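Local coordinates for erythrocyte membrane protein 1 (Plasmodium falciparum, PDB 6S8T) that is the ICAM-1-binding DBLbeta domain of a PfEMP1 adhesin, a piece of a longer protein through which infected erythrocytes attach to a host cell-surface receptor, at residues A148-A153 with Q265-N270; Q259-M264 with R283-D288; A181-F186 with N275-Y280; S185-G190 with R294-V299. All coordinates share one frame; numbering follows the deposited sequence. Where two conformers were deposited one is given.

Contact 1 (A148-A153 with Q265-N270); sequences AAKMDA and QCELKN
Glu267 meets Lys150 and Ala153 where helices 137-163 and 246-268 of the helical Duffy-binding-like domain run side by side, next to the Cys61-Cys266 disulfide. Taken in order, residues 265-270 begin with Gln265, whose side chain leaves on the far side and gives its amide NE2 to Tyr280 O. Cys266 follows; its sulfur is bonded to Cys61 SG, so the last turn of helix 246-268 is tied covalently to the N-terminal part of the chain just where it passes residues 148-153. At Glu267 the two backbones come nearest, with 6.6 Å between its CA and that of Ala153. A bend at chi2 (-66°) turns the carboxylate aside and leaves the aliphatic part of the side chain against the neighbouring helix: CG lies 4.4 Å from Ala153 CB and 3.9 Å from Lys150 O. The carboxylate then reaches the flank of Lys150, whose side chain it crosses at about a right angle. Lys150 is extended as far as CE and bends only at chi4, and OE2 of Glu267 sits 3.5 Å from that CE and 3.7 Å from NZ. Leu268, the next residue, directs its end to Val182 and Trp261, joining this edge to helix 172-194. OE2 is thus slightly nearer CE than NZ; the salt bridge is long, and no hydrogen bond accompanies it, which suggests a mainly electrostatic, weakly directional attraction. It may also offset the proximity of Glu267 OE1 to the like-charged Asp154 OD1.

Contact 2 (Q259-M264 with R283-D288); sequences QVWRAM and RGTPLD
Pro286 lies over one face of the Trp261 indole, and the tryptophan side chain can be followed outward from helix 246-268 into the loop at residues 283-288. CB touches the methyl CG2 of Thr285 at 4.2 Å. With CG anti to the backbone N (chi1 178°), the indole projects from the helix toward the proline, which comes from the opposite direction. CD1 lies 3.2 Å from Gly284 O, an oblique approach. NE1 beyond it donates to Tyr280 O, outside the two segments. Over the five-membered ring stands Pro286 CD, 3.4 Å from the centroid and only 10° off the ring normal, the geometry of a CH-pi contact; its shortest distance to a ring atom is 3.4 Å, to CE2. Farther out, Pro286 CG takes over, lying 4.0 Å from CH2 at the end of the six-membered ring. The tryptophan also packs edge-to-face with Phe186 of helix 172-194, and Thr285 OG1 is hydrogen-bonded to His258 ND1. Proline over an indole face is a familiar form of aromatic CH-pi packing; in this helical Duffy-binding-like domain it seats the connection between helices 246-268 and 293-319 on the first of them.

Contact 3 (A181-F186 with N275-Y280); sequences AVRYSF and NGDCHY
Arg183 NH1, reaching over from helix 172-194, donates to Asp277 O at 3.2 Å; the bond is bent, with an N-H...O angle of 144°, but it falls on a lone pair in the carbonyl plane. The carboxylate of the same aspartate contributes less to this pairing: OD1 is 3.8 Å from NH1, a long salt bridge, while OD2 pairs with Arg180. Next to it, the carbonyl oxygen of Gly276 is gripped by two donors, His279 ND1 at 2.8 Å and the backbone His279 N at 3.2 Å. This oxygen lies close to the imidazole plane, which helps to set the turn of the histidine ring. In the Duffy-binding-like fold of this domain, the loop is pinned to helix 172-194 covalently as well, through the disulfide between Cys278 and Cys179 one turn before Arg183. A bend at chi3 (59°) swings the guanidinium toward the loop, where Tyr280 comes over one face near its rim. The two planes stand 80° apart, and the tyrosine presents its edge: CE2 lies 3.9 Å from Arg183 NH2 and 4.0 Å from CZ. Arg183 NE, meanwhile, forms a salt bridge with Asp288, later in the same loop.

Contact 4 (S185-G190 with R294-V299); sequences SFADLG and RLRWMV
Asp188 and Arg296 reach past each other in opposite directions between helices 172-194 and 293-319 of the Duffy-binding-like fold, whose segments here run roughly antiparallel. The short segments cross at -152° with their axes 11.3 Å apart, a spacing wide enough for long polar side chains to lie between them. The Asp188 carboxylate and the Arg296 guanidinium are turned 53° apart, so the pair is not the flat, two-pronged kind. Instead one oxygen serves: OD1, which lies in the guanidinium plane, accepts from NH1 at 2.8 Å, and the donor arrives nearly along the C-O axis. The indole of Trp297 is set perpendicular to the carboxylate. Its NE1 donates to the same OD1 at 3.3 Å from the syn side, somewhat above the carboxylate plane, and the oxygen is also tilted from the ring plane. Against a face of the guanidinium rests the methyl of Ala187, with CB 3.4 Å from Arg296 NE. The arginine gets this flat group across the methyl by a bend at chi3 (-48°). Beyond the two segments, NH2 bonds to Ile291 O, NH1 also pairs with Asp191, and OD2 of Asp188 pairs with Arg114. With so many partners the buried charges are probably well compensated, which would be expected to keep the carboxylate ionised. One water completes the link at the guanidinium edge, accepting from Arg296 NE at 2.7 Å and donating to Asp188 OD1 at 3.0 Å.

The four contacts run from the rim to the middle of one helical domain. Contact 4 is fully buried, about 3 Å from the chain's centre, and there oppositely charged groups meet through hydrogen bonds and a water. Contact 3 lies at the surface although it uses the same helix, 172-194, and shares Ser185 and Phe186. Contacts 1 and 2 are partly buried and both draw on helix 246-268; the former depends on a long ion pair, the latter on an aromatic face. Neighbours are joined directly: Asp152 to Ser185 ties contact 1 to contacts 3 and 4, and Asp288 to Arg183 ties contact 2 to contact 3.

Contact 1 (A148-A153 with Q265-N270)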
loop_
_atom_site.group_PDB
_atom_site.type_symbol
_atom_site.label_atom_id
_atom_site.label_comp_id
_atom_site.label_asym_id
_atom_site.label_seq_id
_atom_site.Cartn_x
_atom_site.Cartn_y
_atom_site.Cartn_z
ATOM N N ALA A 148 -4.384 13.339 -10.058
ATOM C CA ALA A 148 -4.578 12.646 -8.790
ATOM C C ALA A 148 -3.245 12.243 -8.172
ATOM O O ALA A 148 -3.059 12.362 -6.955
ATOM C CB ALA A 148 -5.474 11.424 -8.988
ATOM N N ALA A 149 -2.299 11.782 -8.996
ATOM C CA ALA A 149 -1.004 11.356 -8.476
ATOM C C ALA A 149 -0.231 12.523 -7.869
ATOM O O ALA A 149 0.415 12.370 -6.825
ATOM C CB ALA A 149 -0.189 10.691 -9.584
ATOM N N LYS A 150 -0.285 13.696 -8.504
ATOM C CA LYS A 150 0.463 14.846 -7.997
ATOM C C LYS A 150 -0.158 15.396 -6.717
ATOM O O LYS A 150 0.553 15.687 -5.748
ATOM C CB LYS A 150 0.546 15.938 -9.062
ATOM C CG LYS A 150 1.070 17.270 -8.531
ATOM C CD LYS A 150 1.194 18.315 -9.627
ATOM C CE LYS A 150 1.554 19.675 -9.054
ATOM N NZ LYS A 150 0.501 20.189 -8.128
ATOM N N MET A 151 -1.485 15.547 -6.692
ATOM C CA MET A 151 -2.135 16.086 -5.501
ATOM C C MET A 151 -2.084 15.107 -4.335
ATOM O O MET A 151 -2.011 15.532 -3.177
ATOM C CB MET A 151 -3.583 16.471 -5.813
ATOM C CG MET A 151 -3.719 17.589 -6.838
ATOM S SD MET A 151 -5.413 18.178 -7.048
ATOM C CE MET A 151 -5.724 18.917 -5.447
ATOM N N ASP A 152 -2.115 13.799 -4.610
ATOM C CA ASP A 152 -2.029 12.836 -3.515
ATOM C C ASP A 152 -0.623 12.805 -2.927
ATOM O O ASP A 152 -0.458 12.682 -1.707
ATOM C CB ASP A 152 -2.452 11.441 -3.989
ATOM C CG ASP A 152 -2.634 10.460 -2.836
ATOM O OD1 ASP A 152 -3.476 10.721 -1.946
ATOM O OD2 ASP A 152 -1.938 9.423 -2.821
ATOM N N ALA A 153 0.401 12.926 -3.777
ATOM C CA ALA A 153 1.772 12.997 -3.280
ATOM C C ALA A 153 1.998 14.256 -2.451
ATOM O O ALA A 153 2.674 14.211 -1.416
ATOM C CB ALA A 153 2.755 12.943 -4.447
ATOM N N GLN A 265 7.030 12.938 -8.869
ATOM C CA GLN A 265 8.379 13.444 -8.642
ATOM C C GLN A 265 8.416 14.960 -8.486
ATOM O O GLN A 265 9.392 15.487 -7.938
ATOM C CB GLN A 265 9.307 13.024 -9.783
ATOM C CG GLN A 265 9.670 11.547 -9.793
ATOM C CD GLN A 265 10.625 11.188 -10.921
ATOM O OE1 GLN A 265 10.540 11.735 -12.022
ATOM N NE2 GLN A 265 11.544 10.269 -10.648
ATOM N N CYS A 266 7.386 15.672 -8.957
ATOM C CA CYS A 266 7.354 17.124 -8.801
ATOM C C CYS A 266 7.385 17.529 -7.334
ATOM O O CYS A 266 7.959 18.568 -6.987
ATOM C CB CYS A 266 6.108 17.704 -9.470
ATOM S SG CYS A 266 6.012 17.484 -11.256
ATOM N N GLU A 267 6.776 16.724 -6.466
ATOM C CA GLU A 267 6.703 17.026 -5.044
ATOM C C GLU A 267 7.832 16.383 -4.250
ATOM O O GLU A 267 8.296 16.972 -3.265
ATOM C CB GLU A 267 5.351 16.568 -4.487
ATOM C CG GLU A 267 4.146 17.067 -5.282
ATOM C CD GLU A 267 3.974 18.576 -5.212
ATOM O OE1 GLU A 267 4.422 19.182 -4.215
ATOM O OE2 GLU A 267 3.395 19.156 -6.156
ATOM N N LEU A 268 8.291 15.196 -4.660
ATOM C CA LEU A 268 9.339 14.502 -3.915
ATOM C C LEU A 268 10.668 15.247 -3.965
ATOM O O LEU A 268 11.483 15.113 -3.044
ATOM C CB LEU A 268 9.514 13.081 -4.449
ATOM C CG LEU A 268 8.415 12.075 -4.110
ATOM C CD1 LEU A 268 8.657 10.753 -4.824
ATOM C CD2 LEU A 268 8.325 11.861 -2.607
ATOM N N LYS A 269 10.908 16.031 -5.019
ATOM C CA LYS A 269 12.173 16.746 -5.146
ATOM C C LYS A 269 12.370 17.812 -4.076
ATOM O O LYS A 269 13.494 18.301 -3.918
ATOM C CB LYS A 269 12.283 17.386 -6.531
ATOM C CG LYS A 269 12.478 16.391 -7.664
ATOM C CD LYS A 269 12.725 17.106 -8.984
ATOM C CE LYS A 269 12.963 16.119 -10.115
ATOM N NZ LYS A 269 13.260 16.817 -11.394
ATOM N N ASN A 270 11.321 18.182 -3.340
ATOM C CA ASN A 270 11.465 19.148 -2.258
ATOM C C ASN A 270 12.133 18.560 -1.021
ATOM O O ASN A 270 12.550 19.323 -0.144
ATOM C CB ASN A 270 10.098 19.725 -1.884
ATOM C CG ASN A 270 9.538 20.639 -2.959
ATOM O OD1 ASN A 270 10.279 21.369 -3.620
ATOM N ND2 ASN A 270 8.223 20.596 -3.145
#

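Contact 2 (Q259-M264 with R283-D288)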
loop_
_atom_site.group_PDB
_atom_site.type_symbol
_atom_site.label_atom_id
_atom_site.label_comp_id
_atom_site.label_asym_id
_atom_site.label_seq_id
_atom_site.Cartn_x
_atom_site.Cartn_y
_atom_site.Cartn_z
ATOM N N GLN A 259 5.124 8.255 -16.774
ATOM C CA GLN A 259 4.607 9.620 -16.735
ATOM C C GLN A 259 3.776 9.862 -15.485
ATOM O O GLN A 259 3.681 11.001 -15.012
ATOM C CB GLN A 259 3.777 9.911 -17.985
ATOM C CG GLN A 259 4.590 9.983 -19.265
ATOM C CD GLN A 259 3.728 10.232 -20.487
ATOM O OE1 GLN A 259 3.190 9.297 -21.082
ATOM N NE2 GLN A 259 3.589 11.498 -20.868
ATOM N N VAL A 260 3.164 8.809 -14.940
ATOM C CA VAL A 260 2.433 8.950 -13.688
ATOM C C VAL A 260 3.402 9.210 -12.542
ATOM O O VAL A 260 3.190 10.114 -11.723
ATOM C CB VAL A 260 1.565 7.702 -13.440
ATOM C CG1 VAL A 260 0.952 7.745 -12.054
ATOM C CG2 VAL A 260 0.479 7.599 -14.509
ATOM N N TRP A 261 4.498 8.444 -12.484
ATOM C CA TRP A 261 5.503 8.656 -11.445
ATOM C C TRP A 261 6.194 10.006 -11.591
ATOM O O TRP A 261 6.622 10.589 -10.588
ATOM C CB TRP A 261 6.534 7.527 -11.468
ATOM C CG TRP A 261 7.638 7.698 -10.462
ATOM C CD1 TRP A 261 8.950 7.966 -10.721
ATOM C CD2 TRP A 261 7.518 7.622 -9.036
ATOM N NE1 TRP A 261 9.657 8.051 -9.546
ATOM C CE2 TRP A 261 8.799 7.850 -8.496
ATOM C CE3 TRP A 261 6.452 7.382 -8.163
ATOM C CZ2 TRP A 261 9.045 7.844 -7.124
ATOM C CZ3 TRP A 261 6.697 7.376 -6.801
ATOM C CH2 TRP A 261 7.983 7.604 -6.296
ATOM N N ARG A 262 6.316 10.515 -12.820
ATOM C CA ARG A 262 6.895 11.841 -13.015
ATOM C C ARG A 262 6.038 12.917 -12.359
ATOM O O ARG A 262 6.563 13.908 -11.837
ATOM C CB ARG A 262 7.066 12.130 -14.505
ATOM C CG ARG A 262 8.405 11.700 -15.074
ATOM C CD ARG A 262 8.484 11.978 -16.568
ATOM N NE ARG A 262 7.991 13.311 -16.908
ATOM C CZ ARG A 262 8.742 14.407 -16.928
ATOM N NH1 ARG A 262 10.031 14.338 -16.623
ATOM N NH2 ARG A 262 8.205 15.576 -17.253
ATOM N N ALA A 263 4.716 12.738 -12.376
ATOM C CA ALA A 263 3.834 13.701 -11.728
ATOM C C ALA A 263 4.041 13.717 -10.220
ATOM O O ALA A 263 3.892 14.767 -9.584
ATOM C CB ALA A 263 2.377 13.388 -12.069
ATOM N N MET A 264 4.393 12.570 -9.636
ATOM C CA MET A 264 4.706 12.500 -8.215
ATOM C C MET A 264 6.111 12.999 -7.903
ATOM O O MET A 264 6.358 13.454 -6.778
ATOM C CB MET A 264 4.532 11.063 -7.709
ATOM C CG MET A 264 3.084 10.581 -7.697
ATOM S SD MET A 264 2.905 8.880 -7.118
ATOM C CE MET A 264 1.153 8.809 -6.762
ATOM N N ARG A 283 15.423 10.233 -10.334
ATOM C CA ARG A 283 15.795 9.378 -11.456
ATOM C C ARG A 283 15.135 8.018 -11.300
ATOM O O ARG A 283 15.153 7.440 -10.209
ATOM C CB ARG A 283 17.318 9.199 -11.549
ATOM C CG ARG A 283 18.109 10.456 -11.886
ATOM C CD ARG A 283 17.872 10.911 -13.318
ATOM N NE ARG A 283 18.805 11.964 -13.710
ATOM C CZ ARG A 283 18.597 13.262 -13.507
ATOM N NH1 ARG A 283 17.484 13.673 -12.916
ATOM N NH2 ARG A 283 19.502 14.149 -13.893
ATOM N N GLY A 284 14.562 7.507 -12.391
ATOM C CA GLY A 284 14.032 6.158 -12.414
ATOM C C GLY A 284 12.563 6.068 -12.048
ATOM O O GLY A 284 11.891 7.052 -11.727
ATOM N N THR A 285 12.059 4.834 -12.100
ATOM C CA THR A 285 10.681 4.518 -11.752
ATOM C C THR A 285 10.682 3.344 -10.779
ATOM O O THR A 285 11.342 2.324 -11.043
ATOM C CB THR A 285 9.856 4.172 -12.998
ATOM O OG1 THR A 285 9.984 5.221 -13.966
ATOM C CG2 THR A 285 8.387 3.996 -12.639
ATOM N N PRO A 286 9.969 3.439 -9.659
ATOM C CA PRO A 286 9.956 2.333 -8.697
ATOM C C PRO A 286 9.186 1.133 -9.226
ATOM O O PRO A 286 8.376 1.234 -10.150
ATOM C CB PRO A 286 9.268 2.939 -7.470
ATOM C CG PRO A 286 8.420 4.030 -8.021
ATOM C CD PRO A 286 9.187 4.592 -9.184
ATOM N N LEU A 287 9.451 -0.021 -8.612
ATOM C CA LEU A 287 8.852 -1.285 -9.022
ATOM C C LEU A 287 7.792 -1.773 -8.041
ATOM O O LEU A 287 7.387 -2.940 -8.103
ATOM C CB LEU A 287 9.938 -2.345 -9.202
ATOM C CG LEU A 287 10.899 -2.127 -10.371
ATOM C CD1 LEU A 287 12.047 -3.119 -10.308
ATOM C CD2 LEU A 287 10.159 -2.244 -11.695
ATOM N N ASP A 288 7.330 -0.899 -7.141
ATOM C CA ASP A 288 6.349 -1.306 -6.138
ATOM C C ASP A 288 5.039 -1.756 -6.774
ATOM O O ASP A 288 4.332 -2.599 -6.208
ATOM C CB ASP A 288 6.096 -0.154 -5.160
ATOM C CG ASP A 288 7.360 0.292 -4.428
ATOM O OD1 ASP A 288 8.295 0.798 -5.088
ATOM O OD2 ASP A 288 7.414 0.143 -3.188
#

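Contact 3 (A181-F186 with N275-Y280)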
loop_
_atom_site.group_PDB
_atom_site.type_symbol
_atom_site.label_atom_id
_atom_site.label_comp_id
_atom_site.label_asym_id
_atom_site.label_seq_id
_atom_site.Cartn_x
_atom_site.Cartn_y
_atom_site.Cartn_z
ATOM N N ALA A 181 5.776 5.994 1.565
ATOM C CA ALA A 181 4.336 6.222 1.479
ATOM C C ALA A 181 3.931 6.703 0.091
ATOM O O ALA A 181 2.868 6.325 -0.419
ATOM C CB ALA A 181 3.899 7.231 2.543
ATOM N N VAL A 182 4.762 7.541 -0.534
ATOM C CA VAL A 182 4.477 7.984 -1.896
ATOM C C VAL A 182 4.626 6.825 -2.881
ATOM O O VAL A 182 3.895 6.748 -3.875
ATOM C CB VAL A 182 5.380 9.180 -2.261
ATOM C CG1 VAL A 182 5.125 9.646 -3.688
ATOM C CG2 VAL A 182 5.154 10.338 -1.281
ATOM N N ARG A 183 5.550 5.896 -2.619
ATOM C CA ARG A 183 5.679 4.727 -3.486
ATOM C C ARG A 183 4.494 3.783 -3.314
ATOM O O ARG A 183 4.021 3.189 -4.291
ATOM C CB ARG A 183 7.001 4.012 -3.206
ATOM C CG ARG A 183 8.222 4.837 -3.587
ATOM C CD ARG A 183 9.506 4.270 -3.005
ATOM N NE ARG A 183 9.743 2.895 -3.439
ATOM C CZ ARG A 183 10.830 2.195 -3.135
ATOM N NH1 ARG A 183 11.787 2.745 -2.398
ATOM N NH2 ARG A 183 10.959 0.949 -3.571
ATOM N N TYR A 184 3.992 3.646 -2.082
ATOM C CA TYR A 184 2.780 2.863 -1.852
ATOM C C TYR A 184 1.583 3.463 -2.584
ATOM O O TYR A 184 0.736 2.727 -3.106
ATOM C CB TYR A 184 2.486 2.774 -0.353
ATOM C CG TYR A 184 3.490 1.976 0.453
ATOM C CD1 TYR A 184 4.075 0.827 -0.068
ATOM C CD2 TYR A 184 3.846 2.371 1.742
ATOM C CE1 TYR A 184 4.988 0.092 0.670
ATOM C CE2 TYR A 184 4.760 1.646 2.487
ATOM C CZ TYR A 184 5.327 0.505 1.944
ATOM O OH TYR A 184 6.236 -0.225 2.676
ATOM N N SER A 185 1.484 4.796 -2.621
ATOM C CA SER A 185 0.365 5.439 -3.305
ATOM C C SER A 185 0.467 5.269 -4.815
ATOM O O SER A 185 -0.549 5.091 -5.497
ATOM C CB SER A 185 0.306 6.922 -2.942
ATOM O OG SER A 185 -0.543 7.629 -3.833
ATOM N N PHE A 186 1.685 5.338 -5.357
ATOM C CA PHE A 186 1.885 5.069 -6.779
ATOM C C PHE A 186 1.473 3.641 -7.127
ATOM O O PHE A 186 0.886 3.395 -8.186
ATOM C CB PHE A 186 3.350 5.321 -7.152
ATOM C CG PHE A 186 3.763 4.748 -8.487
ATOM C CD1 PHE A 186 3.408 5.375 -9.671
ATOM C CD2 PHE A 186 4.537 3.598 -8.551
ATOM C CE1 PHE A 186 3.800 4.853 -10.901
ATOM C CE2 PHE A 186 4.932 3.069 -9.775
ATOM C CZ PHE A 186 4.564 3.701 -10.950
ATOM N N ASN A 275 19.113 9.235 -1.197
ATOM C CA ASN A 275 19.518 7.836 -1.246
ATOM C C ASN A 275 18.514 6.985 -0.465
ATOM O O ASN A 275 17.456 7.462 -0.044
ATOM C CB ASN A 275 20.950 7.662 -0.724
ATOM C CG ASN A 275 21.152 8.246 0.667
ATOM O OD1 ASN A 275 20.194 8.590 1.362
ATOM N ND2 ASN A 275 22.410 8.355 1.081
ATOM N N GLY A 276 18.857 5.712 -0.274
ATOM C CA GLY A 276 17.945 4.808 0.406
ATOM C C GLY A 276 16.657 4.645 -0.372
ATOM O O GLY A 276 16.651 4.567 -1.605
ATOM N N ASP A 277 15.538 4.609 0.357
ATOM C CA ASP A 277 14.229 4.478 -0.273
ATOM C C ASP A 277 13.812 5.724 -1.044
ATOM O O ASP A 277 12.807 5.676 -1.762
ATOM C CB ASP A 277 13.173 4.140 0.781
ATOM C CG ASP A 277 13.328 2.732 1.332
ATOM O OD1 ASP A 277 13.895 1.875 0.622
ATOM O OD2 ASP A 277 12.881 2.480 2.471
ATOM N N CYS A 278 14.548 6.828 -0.922
ATOM C CA CYS A 278 14.263 8.044 -1.670
ATOM C C CYS A 278 15.060 8.148 -2.968
ATOM O O CYS A 278 15.121 9.234 -3.554
ATOM C CB CYS A 278 14.543 9.283 -0.812
ATOM S SG CYS A 278 13.578 9.432 0.720
ATOM N N HIS A 279 15.670 7.057 -3.436
ATOM C CA HIS A 279 16.564 7.170 -4.583
ATOM C C HIS A 279 15.833 7.157 -5.921
ATOM O O HIS A 279 16.491 7.246 -6.963
ATOM C CB HIS A 279 17.628 6.064 -4.550
ATOM C CG HIS A 279 17.162 4.746 -5.087
ATOM N ND1 HIS A 279 16.561 3.791 -4.296
ATOM C CD2 HIS A 279 17.228 4.217 -6.331
ATOM C CE1 HIS A 279 16.266 2.734 -5.034
ATOM N NE2 HIS A 279 16.660 2.967 -6.272
ATOM N N TYR A 280 14.502 7.061 -5.921
ATOM C CA TYR A 280 13.702 7.237 -7.128
ATOM C C TYR A 280 13.121 8.644 -7.245
ATOM O O TYR A 280 12.318 8.896 -8.149
ATOM C CB TYR A 280 12.563 6.213 -7.176
ATOM C CG TYR A 280 13.015 4.776 -7.301
ATOM C CD1 TYR A 280 13.618 4.315 -8.463
ATOM C CD2 TYR A 280 12.825 3.876 -6.261
ATOM C CE1 TYR A 280 14.030 3.000 -8.582
ATOM C CE2 TYR A 280 13.232 2.558 -6.370
ATOM C CZ TYR A 280 13.833 2.126 -7.531
ATOM O OH TYR A 280 14.240 0.816 -7.641
#

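Contact 4 (S185-G190 with R294-V299)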
loop_
_atom_site.group_PDB
_atom_site.type_symbol
_atom_site.label_atom_id
_atom_site.label_comp_id
_atom_site.label_asym_id
_atom_site.label_seq_id
_atom_site.Cartn_x
_atom_site.Cartn_y
_atom_site.Cartn_z
ATOM N N SER A 185 1.484 4.796 -2.621
ATOM C CA SER A 185 0.365 5.439 -3.305
ATOM C C SER A 185 0.467 5.269 -4.815
ATOM O O SER A 185 -0.549 5.091 -5.497
ATOM C CB SER A 185 0.306 6.922 -2.942
ATOM O OG SER A 185 -0.543 7.629 -3.833
ATOM N N PHE A 186 1.685 5.338 -5.357
ATOM C CA PHE A 186 1.885 5.069 -6.779
ATOM C C PHE A 186 1.473 3.641 -7.127
ATOM O O PHE A 186 0.886 3.395 -8.186
ATOM C CB PHE A 186 3.350 5.321 -7.152
ATOM C CG PHE A 186 3.763 4.748 -8.487
ATOM C CD1 PHE A 186 3.408 5.375 -9.671
ATOM C CD2 PHE A 186 4.537 3.598 -8.551
ATOM C CE1 PHE A 186 3.800 4.853 -10.901
ATOM C CE2 PHE A 186 4.932 3.069 -9.775
ATOM C CZ PHE A 186 4.564 3.701 -10.950
ATOM N N ALA A 187 1.752 2.690 -6.234
ATOM C CA ALA A 187 1.400 1.301 -6.511
ATOM C C ALA A 187 -0.100 1.070 -6.371
ATOM O O ALA A 187 -0.697 0.340 -7.171
ATOM C CB ALA A 187 2.180 0.368 -5.586
ATOM N N ASP A 188 -0.726 1.690 -5.362
ATOM C CA ASP A 188 -2.173 1.579 -5.196
ATOM C C ASP A 188 -2.915 2.150 -6.397
ATOM O O ASP A 188 -3.923 1.586 -6.836
ATOM C CB ASP A 188 -2.618 2.291 -3.914
ATOM C CG ASP A 188 -2.302 1.495 -2.655
ATOM O OD1 ASP A 188 -1.903 0.310 -2.764
ATOM O OD2 ASP A 188 -2.453 2.058 -1.550
ATOM N N LEU A 189 -2.434 3.275 -6.940
ATOM C CA LEU A 189 -3.115 3.899 -8.070
ATOM C C LEU A 189 -3.045 3.016 -9.311
ATOM O O LEU A 189 -4.016 2.924 -10.069
ATOM C CB LEU A 189 -2.517 5.280 -8.346
ATOM C CG LEU A 189 -3.185 6.166 -9.402
ATOM C CD1 LEU A 189 -4.674 6.332 -9.127
ATOM C CD2 LEU A 189 -2.503 7.533 -9.463
ATOM N N GLY A 190 -1.910 2.354 -9.527
ATOM C CA GLY A 190 -1.827 1.391 -10.616
ATOM C C GLY A 190 -2.798 0.237 -10.449
ATOM O O GLY A 190 -3.391 -0.234 -11.424
ATOM N N ARG A 294 -1.663 -7.197 -1.440
ATOM C CA ARG A 294 -1.832 -7.785 -0.113
ATOM C C ARG A 294 -0.506 -7.866 0.636
ATOM O O ARG A 294 -0.483 -7.801 1.870
ATOM C CB ARG A 294 -2.470 -9.173 -0.221
ATOM C CG ARG A 294 -2.896 -9.773 1.117
ATOM C CD ARG A 294 -3.486 -11.171 0.960
ATOM N NE ARG A 294 -4.681 -11.188 0.121
ATOM C CZ ARG A 294 -5.916 -10.976 0.567
ATOM N NH1 ARG A 294 -6.127 -10.724 1.853
ATOM N NH2 ARG A 294 -6.942 -11.013 -0.276
ATOM N N LEU A 295 0.609 -7.997 -0.084
ATOM C CA LEU A 295 1.908 -8.018 0.580
ATOM C C LEU A 295 2.405 -6.613 0.897
ATOM O O LEU A 295 3.065 -6.413 1.923
ATOM C CB LEU A 295 2.935 -8.763 -0.277
ATOM C CG LEU A 295 2.642 -10.256 -0.514
ATOM C CD1 LEU A 295 3.596 -10.843 -1.544
ATOM C CD2 LEU A 295 2.714 -11.040 0.788
ATOM N N ARG A 296 2.103 -5.631 0.039
ATOM C CA ARG A 296 2.495 -4.254 0.330
ATOM C C ARG A 296 1.812 -3.755 1.595
ATOM O O ARG A 296 2.458 -3.187 2.483
ATOM C CB ARG A 296 2.171 -3.339 -0.855
ATOM C CG ARG A 296 2.784 -3.785 -2.182
ATOM C CD ARG A 296 2.708 -2.689 -3.251
ATOM N NE ARG A 296 1.388 -2.068 -3.357
ATOM C CZ ARG A 296 0.476 -2.370 -4.279
ATOM N NH1 ARG A 296 -0.692 -1.738 -4.286
ATOM N NH2 ARG A 296 0.728 -3.301 -5.194
ATOM N N TRP A 297 0.503 -3.991 1.708
ATOM C CA TRP A 297 -0.242 -3.529 2.875
ATOM C C TRP A 297 0.230 -4.206 4.158
ATOM O O TRP A 297 0.228 -3.578 5.223
ATOM C CB TRP A 297 -1.740 -3.757 2.659
ATOM C CG TRP A 297 -2.351 -2.850 1.621
ATOM C CD1 TRP A 297 -1.713 -1.885 0.889
ATOM C CD2 TRP A 297 -3.724 -2.815 1.217
ATOM N NE1 TRP A 297 -2.607 -1.258 0.053
ATOM C CE2 TRP A 297 -3.847 -1.812 0.234
ATOM C CE3 TRP A 297 -4.861 -3.543 1.585
ATOM C CZ2 TRP A 297 -5.061 -1.515 -0.380
ATOM C CZ3 TRP A 297 -6.066 -3.249 0.974
ATOM C CH2 TRP A 297 -6.158 -2.242 0.004
ATOM N N MET A 298 0.642 -5.479 4.077
ATOM C CA MET A 298 1.174 -6.168 5.252
ATOM C C MET A 298 2.469 -5.524 5.735
ATOM O O MET A 298 2.651 -5.316 6.942
ATOM C CB MET A 298 1.395 -7.653 4.936
ATOM C CG MET A 298 2.060 -8.454 6.057
ATOM S SD MET A 298 2.365 -10.198 5.663
ATOM C CE MET A 298 3.806 -10.082 4.605
ATOM N N VAL A 299 3.387 -5.216 4.813
ATOM C CA VAL A 299 4.617 -4.522 5.189
ATOM C C VAL A 299 4.297 -3.156 5.789
ATOM O O VAL A 299 4.929 -2.723 6.759
ATOM C CB VAL A 299 5.560 -4.397 3.975
ATOM C CG1 VAL A 299 6.798 -3.576 4.334
ATOM C CG2 VAL A 299 5.958 -5.772 3.448
HETATM O O HOH W 1 0.796 -0.113 -1.543
#